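Ferrous iron uptake transporter protein B (Streptococcus thermophilus, PDB 3TAH) probably transports ferrous iron into the cell in a GTP-driven uptake system, this chain being its cytosolic G-protein and helical part. Local coordinates at residues A[203-208]-A[216-221]. The protein carries 1 engineered substitution. Residues are numbered along the deposited sequence; the frame is centred on the assembly and turned at random.
Sequences IKLFEQ and LDLSQF
Lys204 NZ donates a hydrogen bond of 2.7 Å to Glu207 OE1, a salt bridge that joins the last turn of helix 198-206 to the first residue after it. The ammonium meets the carboxylate on its syn side, 18° out of plane. The long lysine chain folds back (chi2 -84°) to reach the acid three residues on. Neither residue touches 216-221; Leu205, between them in sequence, makes that contact with its forked end. Its CD2 lies 4.1 Å from CD1 of Leu218, tip to tip and at van der Waals distance. Leu216 has two conformers, and in the one described here its CD2 lies 3.9 Å from CD1 of Leu205, also tip to tip, so this touch is less certain. No hydrogen bond links the segments. With CG anti to the carbonyl carbon (chi1 -75°), Leu205 carries its two methyls toward residues 216-221, and Leu218 answers with the same kind of first torsion. Leucine suits all three places because its branch sits one carbon further out than that of valine or isoleucine, spanning backbones that stay 9.8 Å apart between CA of Leu205 and CA of Leu216. All this belongs to the FeoB cytosolic helical domain, away from the nucleotide site. Helix 198-206 ends in a Schellman motif, with Gln208 at positive phi as C-prime residue and its N bonded to O of Leu205 at 3.1 Å; helix 210-215 then leads to the extended link before helix 220-237. At the far end of that link Ser219 is the N-cap, its short hydroxyl side chain capping a backbone N; its own N bonds to Gln222 OE1. Leu218 also packs on Arg223 and Ile226 of this helix, while Leu205 touches Leu189 of helix 176-189 and Val212 of helix 210-215.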
loop_
_atom_site.group_PDB
_atom_site.type_symbol
_atom_site.label_atom_id
_atom_site.label_comp_id
_atom_site.label_asym_id
_atom_site.label_seq_id
_atom_site.Cartn_x
_atom_site.Cartn_y
_atom_site.Cartn_z
ATOM N N ILE A 203 4.114 -12.656 -3.591
ATOM C CA ILE A 203 4.408 -11.826 -4.759
ATOM C C ILE A 203 5.872 -11.396 -4.749
ATOM O O ILE A 203 6.531 -11.420 -5.790
ATOM C CB ILE A 203 3.482 -10.598 -4.853
ATOM C CG1 ILE A 203 2.057 -11.051 -5.143
ATOM C CG2 ILE A 203 3.951 -9.652 -5.993
ATOM C CD1 ILE A 203 1.016 -9.997 -4.931
ATOM N N LYS A 204 6.375 -10.996 -3.583
ATOM C CA LYS A 204 7.793 -10.646 -3.449
ATOM C C LYS A 204 8.730 -11.793 -3.803
ATOM O O LYS A 204 9.754 -11.588 -4.446
ATOM C CB LYS A 204 8.091 -10.154 -2.034
ATOM C CG LYS A 204 7.543 -8.769 -1.768
ATOM C CD LYS A 204 8.491 -7.711 -2.255
ATOM C CE LYS A 204 7.841 -6.343 -2.368
ATOM N NZ LYS A 204 6.881 -6.302 -3.504
ATOM N N LEU A 205 8.383 -13.002 -3.380
ATOM C CA LEU A 205 9.180 -14.169 -3.722
ATOM C C LEU A 205 9.157 -14.438 -5.218
ATOM O O LEU A 205 10.195 -14.781 -5.807
ATOM C CB LEU A 205 8.690 -15.404 -2.969
ATOM C CG LEU A 205 9.100 -15.376 -1.492
ATOM C CD1 LEU A 205 8.277 -16.379 -0.704
ATOM C CD2 LEU A 205 10.599 -15.624 -1.351
ATOM N N PHE A 206 7.981 -14.271 -5.819
ATOM C CA PHE A 206 7.830 -14.491 -7.248
ATOM C C PHE A 206 8.758 -13.560 -8.032
ATOM O O PHE A 206 9.438 -13.993 -8.974
ATOM C CB PHE A 206 6.385 -14.294 -7.705
ATOM C CG PHE A 206 6.201 -14.481 -9.190
ATOM C CD1 PHE A 206 6.047 -15.754 -9.731
ATOM C CD2 PHE A 206 6.197 -13.390 -10.051
ATOM C CE1 PHE A 206 5.883 -15.930 -11.113
ATOM C CE2 PHE A 206 6.037 -13.555 -11.438
ATOM C CZ PHE A 206 5.878 -14.820 -11.972
ATOM N N GLU A 207 8.801 -12.296 -7.621
ATOM C CA GLU A 207 9.638 -11.296 -8.295
ATOM C C GLU A 207 11.107 -11.269 -7.810
ATOM O O GLU A 207 11.878 -10.366 -8.171
ATOM C CB GLU A 207 8.980 -9.918 -8.194
ATOM C CG GLU A 207 9.077 -9.295 -6.834
ATOM C CD GLU A 207 8.114 -8.137 -6.597
ATOM O OE1 GLU A 207 8.196 -7.581 -5.485
ATOM O OE2 GLU A 207 7.312 -7.775 -7.481
ATOM N N GLN A 208 11.478 -12.259 -7.006
ATOM C CA GLN A 208 12.830 -12.444 -6.466
ATOM C C GLN A 208 13.372 -11.248 -5.692
ATOM O O GLN A 208 14.532 -10.858 -5.837
ATOM C CB GLN A 208 13.771 -12.867 -7.574
ATOM C CG GLN A 208 13.399 -14.244 -8.080
ATOM C CD GLN A 208 13.651 -14.374 -9.526
ATOM O OE1 GLN A 208 14.650 -14.950 -9.937
ATOM N NE2 GLN A 208 12.745 -13.830 -10.329
ATOM N N LEU A 216 13.512 -14.617 5.032
ATOM C CA LEU A 216 12.696 -15.811 5.260
ATOM C C LEU A 216 13.553 -17.059 5.438
ATOM O O LEU A 216 14.528 -17.259 4.721
ATOM C CB LEU A 216 11.721 -16.041 4.102
ATOM C CG LEU A 216 10.358 -15.353 4.149
ATOM C CD1 LEU A 216 10.512 -13.858 4.155
ATOM C CD2 LEU A 216 9.500 -15.785 2.971
ATOM N N ASP A 217 13.173 -17.896 6.396
ATOM C CA ASP A 217 13.877 -19.142 6.668
ATOM C C ASP A 217 13.127 -20.194 5.880
ATOM O O ASP A 217 12.227 -20.857 6.421
ATOM C CB ASP A 217 13.860 -19.443 8.169
ATOM C CG ASP A 217 14.498 -20.786 8.517
ATOM O OD1 ASP A 217 15.523 -21.153 7.917
ATOM O OD2 ASP A 217 13.967 -21.470 9.413
ATOM N N LEU A 218 13.484 -20.317 4.601
ATOM C CA LEU A 218 12.877 -21.304 3.700
ATOM C C LEU A 218 13.760 -22.528 3.555
ATOM O O LEU A 218 14.979 -22.413 3.431
ATOM C CB LEU A 218 12.611 -20.729 2.301
ATOM C CG LEU A 218 11.662 -19.526 2.259
ATOM C CD1 LEU A 218 11.441 -19.040 0.820
ATOM C CD2 LEU A 218 10.328 -19.831 2.954
ATOM N N SER A 219 13.128 -23.695 3.555
ATOM C CA SER A 219 13.842 -24.947 3.337
ATOM C C SER A 219 14.329 -25.029 1.900
ATOM O O SER A 219 13.837 -24.305 1.003
ATOM C CB SER A 219 12.938 -26.140 3.633
ATOM O OG SER A 219 11.930 -26.276 2.640
ATOM N N GLN A 220 15.290 -25.922 1.677
ATOM C CA GLN A 220 15.767 -26.197 0.326
ATOM C C GLN A 220 14.588 -26.617 -0.551
ATOM O O GLN A 220 14.488 -26.183 -1.691
ATOM C CB GLN A 220 16.852 -27.288 0.318
ATOM C CG GLN A 220 17.305 -27.681 -1.090
ATOM C CD GLN A 220 18.428 -28.695 -1.112
ATOM O OE1 GLN A 220 18.808 -29.250 -0.083
ATOM N NE2 GLN A 220 18.961 -28.940 -2.293
ATOM N N PHE A 221 13.697 -27.456 -0.028
ATOM C CA PHE A 221 12.562 -27.920 -0.834
ATOM C C PHE A 221 11.635 -26.748 -1.211
ATOM O O PHE A 221 11.190 -26.642 -2.353
ATOM C CB PHE A 221 11.796 -29.051 -0.132
ATOM C CG PHE A 221 10.561 -29.470 -0.875
ATOM C CD1 PHE A 221 10.674 -30.008 -2.151
ATOM C CD2 PHE A 221 9.302 -29.308 -0.318
ATOM C CE1 PHE A 221 9.551 -30.386 -2.869
ATOM C CE2 PHE A 221 8.167 -29.687 -1.027
ATOM C CZ PHE A 221 8.306 -30.231 -2.313
#